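Local coordinates for putative Type I topoisomerase (Deinococcus radiodurans, PDB 3M4A), which probably relaxes DNA as a type IB topoisomerase, breaking one strand without ATP, letting the DNA pass and rejoining the cut ends, at residues A[61-66]-A[231-236]; A[92-97]-A[235-240]. All blocks are in the same frame, centred on the assembly; numbering follows the deposited sequence. Where two conformers were deposited one is given.

Contact 1: residues A[61-66]-A[231-236]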
loop_
_atom_site.group_PDB
_atom_site.type_symbol
_atom_site.label_atom_id
_atom_site.label_comp_id
_atom_site.label_asym_id
_atom_site.label_seq_id
_atom_site.Cartn_x
_atom_site.Cartn_y
_atom_site.Cartn_z
ATOM N N GLU A 61 -9.506 -4.262 -20.222
ATOM C CA GLU A 61 -9.770 -3.771 -18.864
ATOM C C GLU A 61 -8.523 -3.628 -17.981
ATOM O O GLU A 61 -8.463 -2.714 -17.159
ATOM C CB GLU A 61 -10.804 -4.661 -18.159
ATOM C CG GLU A 61 -12.254 -4.367 -18.558
ATOM C CD GLU A 61 -12.542 -4.659 -20.026
ATOM O OE1 GLU A 61 -11.870 -5.539 -20.605
ATOM O OE2 GLU A 61 -13.445 -4.009 -20.601
ATOM N N ASN A 62 -7.547 -4.522 -18.146
ATOM C CA ASN A 62 -6.323 -4.516 -17.324
ATOM C C ASN A 62 -5.686 -3.138 -17.137
ATOM O O ASN A 62 -5.431 -2.433 -18.112
ATOM C CB ASN A 62 -5.271 -5.453 -17.926
ATOM C CG ASN A 62 -5.502 -6.906 -17.565
ATOM O OD1 ASN A 62 -5.697 -7.244 -16.398
ATOM N ND2 ASN A 62 -5.463 -7.782 -18.568
ATOM N N GLU A 63 -5.417 -2.774 -15.881
ATOM C CA GLU A 63 -4.795 -1.488 -15.550
ATOM C C GLU A 63 -3.381 -1.337 -16.122
ATOM O O GLU A 63 -2.942 -0.218 -16.393
ATOM C CB GLU A 63 -4.784 -1.246 -14.028
ATOM C CG GLU A 63 -3.960 -2.249 -13.193
ATOM C CD GLU A 63 -4.762 -3.450 -12.708
ATOM O OE1 GLU A 63 -5.848 -3.714 -13.260
ATOM O OE2 GLU A 63 -4.299 -4.146 -11.777
ATOM N N LEU A 64 -2.670 -2.453 -16.275
ATOM C CA LEU A 64 -1.378 -2.465 -16.969
ATOM C C LEU A 64 -1.569 -3.023 -18.381
ATOM O O LEU A 64 -1.760 -4.225 -18.561
ATOM C CB LEU A 64 -0.340 -3.297 -16.205
ATOM C CG LEU A 64 1.058 -3.360 -16.839
ATOM C CD1 LEU A 64 1.574 -1.968 -17.194
ATOM C CD2 LEU A 64 2.032 -4.084 -15.920
ATOM N N GLN A 65 -1.510 -2.135 -19.369
ATOM C CA GLN A 65 -1.833 -2.479 -20.758
ATOM C C GLN A 65 -0.639 -3.020 -21.547
ATOM O O GLN A 65 -0.819 -3.862 -22.424
ATOM C CB GLN A 65 -2.455 -1.273 -21.467
ATOM C CG GLN A 65 -3.919 -1.063 -21.097
ATOM C CD GLN A 65 -4.828 -2.056 -21.793
ATOM O OE1 GLN A 65 -4.888 -2.085 -23.020
ATOM N NE2 GLN A 65 -5.533 -2.876 -21.020
ATOM N N ALA A 66 0.568 -2.542 -21.240
ATOM C CA ALA A 66 1.784 -3.092 -21.852
ATOM C C ALA A 66 3.052 -2.792 -21.048
ATOM O O ALA A 66 3.124 -1.776 -20.348
ATOM C CB ALA A 66 1.939 -2.574 -23.279
ATOM N N GLY A 231 2.503 -0.245 -10.129
ATOM C CA GLY A 231 2.049 0.731 -11.143
ATOM C C GLY A 231 0.944 0.153 -12.016
ATOM O O GLY A 231 1.006 -1.007 -12.378
ATOM N N PRO A 232 -0.083 0.952 -12.365
ATOM C CA PRO A 232 -0.258 2.385 -12.194
ATOM C C PRO A 232 -0.699 2.864 -10.806
ATOM O O PRO A 232 -0.841 4.067 -10.595
ATOM C CB PRO A 232 -1.352 2.708 -13.220
ATOM C CG PRO A 232 -2.175 1.507 -13.248
ATOM C CD PRO A 232 -1.252 0.346 -13.035
ATOM N N PHE A 233 -0.911 1.950 -9.868
ATOM C CA PHE A 233 -1.210 2.373 -8.509
ATOM C C PHE A 233 0.038 3.020 -7.927
ATOM O O PHE A 233 1.144 2.778 -8.406
ATOM C CB PHE A 233 -1.694 1.201 -7.663
ATOM C CG PHE A 233 -2.926 0.530 -8.215
ATOM C CD1 PHE A 233 -4.171 1.138 -8.097
ATOM C CD2 PHE A 233 -2.843 -0.692 -8.875
ATOM C CE1 PHE A 233 -5.318 0.532 -8.602
ATOM C CE2 PHE A 233 -3.986 -1.304 -9.397
ATOM C CZ PHE A 233 -5.229 -0.696 -9.258
ATOM N N THR A 234 -0.149 3.879 -6.929
ATOM C CA THR A 234 0.957 4.615 -6.322
ATOM C C THR A 234 0.958 4.458 -4.806
ATOM O O THR A 234 0.019 3.904 -4.215
ATOM C CB THR A 234 0.874 6.130 -6.627
ATOM O OG1 THR A 234 -0.187 6.729 -5.873
ATOM C CG2 THR A 234 0.650 6.385 -8.127
ATOM N N ALA A 235 1.989 4.999 -4.168
ATOM C CA ALA A 235 2.064 4.937 -2.705
ATOM C C ALA A 235 0.793 5.458 -2.026
ATOM O O ALA A 235 0.406 4.952 -0.969
ATOM C CB ALA A 235 3.310 5.669 -2.186
ATOM N N LYS A 236 0.117 6.454 -2.613
ATOM C CA LYS A 236 -1.086 7.012 -1.993
ATOM C C LYS A 236 -2.196 5.977 -1.863
ATOM O O LYS A 236 -3.014 6.036 -0.933
ATOM C CB LYS A 236 -1.635 8.214 -2.777
ATOM C CG LYS A 236 -2.804 8.878 -2.074
ATOM C CD LYS A 236 -3.218 10.199 -2.730
ATOM C CE LYS A 236 -4.054 11.037 -1.773
ATOM N NZ LYS A 236 -5.205 10.293 -1.178
#
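Glu63 meets Pro232 and Phe233 through its aliphatic stem, and most of this contact is van der Waals. Pro232, which follows a cis peptide bond, lays its ring across the start of the glutamate chain: Pro232 CD lies 3.8 Å from Glu63 CG, and Pro232 CG comes within 3.7 Å of the backbone oxygen Glu63 O. Glu63 CG sits between its own N and carbonyl carbon (chi1 63°), and a bend at chi2 then carries the carboxylate along to the phenyl ring of Phe233. Glu63 OE2 arrives there at the ring edge, in the plane of the ring, 3.7 Å from Phe233 CE2, with carboxylate and ring planes 68° apart. This approach probably suits the slightly positive rim of the phenyl group.

The polar side of the account lies largely within 61-66 and just beyond it. Gln65 NE2 donates to Asn62 O at 2.9 Å, almost straight at 171°, in the carbonyl plane and on a lone pair, and so ties the turn leading into the strand; it also bonds Asp59 O. The strongest partner of the Glu63 carboxylate is Arg97, which forms a salt bridge with OE1. Replacing Glu63 by an alanine is likely to cost Arg97 this charge partner and to open a gap beside Pro232 and the edge of Phe233.

At the far end of 231-236, Thr234 OG1 accepts from Lys236 N at 3.3 Å, an N-cap for helix 235-254. Gln65 and Ala66 both face Arg78 in a classic beta bulge. The contact joins the three-stranded antiparallel sheet near the N-terminus (54-56, 64-69, 75-79) to the turn between helices 219-230 and 235-254 of the catalytic core.

Contact 2: residues A[92-97]-A[235-240]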
loop_
_atom_site.group_PDB
_atom_site.type_symbol
_atom_site.label_atom_id
_atom_site.label_comp_id
_atom_site.label_asym_id
_atom_site.label_seq_id
_atom_site.Cartn_x
_atom_site.Cartn_y
_atom_site.Cartn_z
ATOM N N TRP A 92 -14.431 3.237 -4.784
ATOM C CA TRP A 92 -14.690 1.807 -4.604
ATOM C C TRP A 92 -14.182 0.988 -5.792
ATOM O O TRP A 92 -13.681 -0.123 -5.603
ATOM C CB TRP A 92 -16.161 1.498 -4.293
ATOM C CG TRP A 92 -17.114 1.790 -5.397
ATOM C CD1 TRP A 92 -17.784 2.952 -5.601
ATOM C CD2 TRP A 92 -17.517 0.903 -6.448
ATOM N NE1 TRP A 92 -18.579 2.853 -6.713
ATOM C CE2 TRP A 92 -18.435 1.606 -7.255
ATOM C CE3 TRP A 92 -17.191 -0.412 -6.787
ATOM C CZ2 TRP A 92 -19.031 1.042 -8.381
ATOM C CZ3 TRP A 92 -17.794 -0.979 -7.919
ATOM C CH2 TRP A 92 -18.705 -0.250 -8.689
ATOM N N GLN A 93 -14.261 1.556 -6.998
ATOM C CA GLN A 93 -13.748 0.893 -8.201
ATOM C C GLN A 93 -12.223 0.782 -8.201
ATOM O O GLN A 93 -11.667 -0.293 -8.468
ATOM C CB GLN A 93 -14.183 1.646 -9.462
ATOM C CG GLN A 93 -15.670 1.691 -9.666
ATOM C CD GLN A 93 -16.041 2.536 -10.865
ATOM O OE1 GLN A 93 -15.883 3.753 -10.850
ATOM N NE2 GLN A 93 -16.540 1.894 -11.905
ATOM N N ARG A 94 -11.550 1.892 -7.920
ATOM C CA ARG A 94 -10.091 1.893 -7.866
ATOM C C ARG A 94 -9.577 0.945 -6.774
ATOM O O ARG A 94 -8.612 0.204 -7.002
ATOM C CB ARG A 94 -9.528 3.296 -7.644
ATOM C CG ARG A 94 -8.029 3.376 -7.893
ATOM C CD ARG A 94 -7.505 4.773 -7.688
ATOM N NE ARG A 94 -6.040 4.833 -7.683
ATOM C CZ ARG A 94 -5.292 4.972 -8.775
ATOM N NH1 ARG A 94 -5.857 5.087 -9.973
ATOM N NH2 ARG A 94 -3.971 5.029 -8.672
ATOM N N LEU A 95 -10.225 0.952 -5.613
ATOM C CA LEU A 95 -9.777 0.111 -4.492
ATOM C C LEU A 95 -10.022 -1.381 -4.716
ATOM O O LEU A 95 -9.231 -2.215 -4.272
ATOM C CB LEU A 95 -10.445 0.543 -3.178
ATOM C CG LEU A 95 -9.984 1.870 -2.561
ATOM C CD1 LEU A 95 -10.568 2.051 -1.171
ATOM C CD2 LEU A 95 -8.463 1.961 -2.529
ATOM N N THR A 96 -11.125 -1.736 -5.371
ATOM C CA THR A 96 -11.361 -3.143 -5.700
ATOM C C THR A 96 -10.260 -3.646 -6.612
ATOM O O THR A 96 -9.754 -4.747 -6.433
ATOM C CB THR A 96 -12.724 -3.320 -6.418
ATOM O OG1 THR A 96 -13.756 -2.733 -5.622
ATOM C CG2 THR A 96 -13.032 -4.792 -6.639
ATOM N N ARG A 97 -9.871 -2.825 -7.580
ATOM C CA ARG A 97 -8.807 -3.199 -8.487
ATOM C C ARG A 97 -7.451 -3.225 -7.776
ATOM O O ARG A 97 -6.653 -4.130 -7.991
ATOM C CB ARG A 97 -8.764 -2.267 -9.694
ATOM C CG ARG A 97 -7.973 -2.834 -10.860
ATOM C CD ARG A 97 -8.667 -4.039 -11.533
ATOM N NE ARG A 97 -9.825 -3.645 -12.331
ATOM C CZ ARG A 97 -9.779 -3.170 -13.576
ATOM N NH1 ARG A 97 -8.620 -2.996 -14.200
ATOM N NH2 ARG A 97 -10.905 -2.856 -14.204
ATOM N N ALA A 235 1.989 4.999 -4.168
ATOM C CA ALA A 235 2.064 4.937 -2.705
ATOM C C ALA A 235 0.793 5.458 -2.026
ATOM O O ALA A 235 0.406 4.952 -0.969
ATOM C CB ALA A 235 3.310 5.669 -2.186
ATOM N N LYS A 236 0.117 6.454 -2.613
ATOM C CA LYS A 236 -1.086 7.012 -1.993
ATOM C C LYS A 236 -2.196 5.977 -1.863
ATOM O O LYS A 236 -3.014 6.036 -0.933
ATOM C CB LYS A 236 -1.635 8.214 -2.777
ATOM C CG LYS A 236 -2.804 8.878 -2.074
ATOM C CD LYS A 236 -3.218 10.199 -2.730
ATOM C CE LYS A 236 -4.054 11.037 -1.773
ATOM N NZ LYS A 236 -5.205 10.293 -1.178
ATOM N N ASP A 237 -2.243 5.038 -2.803
ATOM C CA ASP A 237 -3.249 3.985 -2.747
ATOM C C ASP A 237 -3.123 3.127 -1.479
ATOM O O ASP A 237 -4.116 2.576 -1.009
ATOM C CB ASP A 237 -3.213 3.115 -4.005
ATOM C CG ASP A 237 -3.700 3.865 -5.235
ATOM O OD1 ASP A 237 -4.895 4.229 -5.255
ATOM O OD2 ASP A 237 -2.888 4.093 -6.163
ATOM N N PHE A 238 -1.932 3.019 -0.900
ATOM C CA PHE A 238 -1.809 2.290 0.380
ATOM C C PHE A 238 -2.530 3.019 1.511
ATOM O O PHE A 238 -3.050 2.380 2.435
ATOM C CB PHE A 238 -0.352 2.105 0.789
ATOM C CG PHE A 238 0.416 1.115 -0.050
ATOM C CD1 PHE A 238 0.053 -0.228 -0.075
ATOM C CD2 PHE A 238 1.524 1.524 -0.772
ATOM C CE1 PHE A 238 0.763 -1.142 -0.826
ATOM C CE2 PHE A 238 2.252 0.612 -1.536
ATOM C CZ PHE A 238 1.869 -0.729 -1.560
ATOM N N ARG A 239 -2.582 4.349 1.437
ATOM C CA ARG A 239 -3.235 5.135 2.480
ATOM C C ARG A 239 -4.751 5.170 2.330
ATOM O O ARG A 239 -5.465 5.082 3.319
ATOM C CB ARG A 239 -2.637 6.542 2.563
ATOM C CG ARG A 239 -1.306 6.519 3.297
ATOM C CD ARG A 239 -0.509 7.792 3.104
ATOM N NE ARG A 239 -1.225 8.984 3.583
ATOM C CZ ARG A 239 -1.311 9.359 4.859
ATOM N NH1 ARG A 239 -0.757 8.639 5.828
ATOM N NH2 ARG A 239 -1.957 10.479 5.164
ATOM N N THR A 240 -5.246 5.231 1.096
ATOM C CA THR A 240 -6.685 5.157 0.860
ATOM C C THR A 240 -7.216 3.726 1.130
ATOM O O THR A 240 -8.207 3.552 1.823
ATOM C CB THR A 240 -7.055 5.613 -0.565
ATOM O OG1 THR A 240 -6.373 4.810 -1.533
ATOM C CG2 THR A 240 -6.692 7.089 -0.774
#
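Asp237 OD2 is gripped twice: by Arg94 NH2 at 2.9 Å across the contact, and by the backbone Thr234 N, at the N-cap of its own helix. The first of these bonds is one half of a bidentate salt bridge that joins helix 91-113 to helix 235-254 in the catalytic core. The other half, from Arg94 NE to Asp237 OD1, is 2.8 Å long and fairly straight at 166°. This is the side-on grip, with NE and one terminal nitrogen each holding its own oxygen. The guanidinium and carboxylate planes are nearly coplanar, 26° apart; OD1 is met on its syn side, and OD2 uses its syn lone pair toward NH2. Arg94 reaches across because its CG lies anti to the backbone N (chi1 -167°) and the chain stays extended as far as NE. Its last methylene comes along too, with Arg94 CD 3.6 Å from Asp237 OD1.

Each partner has a further bond. Besides the link from Thr234 N to the aspartate, Arg94 NH1 donates to Phe83 O, which should limit rotation of the guanidinium. The carboxylate near this helix start, facing an arginine, is probably kept ionised.

The rest is van der Waals contact between the leucine methyls and Thr240, whose side chains cross obliquely. Leu95 CD1 approaches the backbone oxygen Thr240 O at 4.1 Å. Leu95 also packs on Leu332 of helix 323-337, and Thr240 touches Tyr289 of helix 282-289, so neighbouring helices continue the packing beyond the pair. The other leucine methyl goes to the threonine side chain: Leu95 CD2 sits 3.7 Å from the hydroxyl oxygen Thr240 OG1.

How the contacts relate
Contacts 1 and 2 lie 11 Å apart, centre to centre, and follow one another along the same piece of chain: 231-236 leads into helix 235-254, and Ala235 and Lys236 belong to both. Helix 91-113 also bridges them. Besides its salt bridge to contact 1, Arg97 NH1 is 3.0 Å from Glu61 O, a probable hydrogen bond, while Phe233 CE1 packs 3.7 Å from Arg94 O. Contact 1 therefore sets the sheet near the N-terminus against the same helix that contact 2 joins to 235-254. Their nearest atoms remain about 18 and 14 Å from the bound nucleic acid, so neither reaches the DNA.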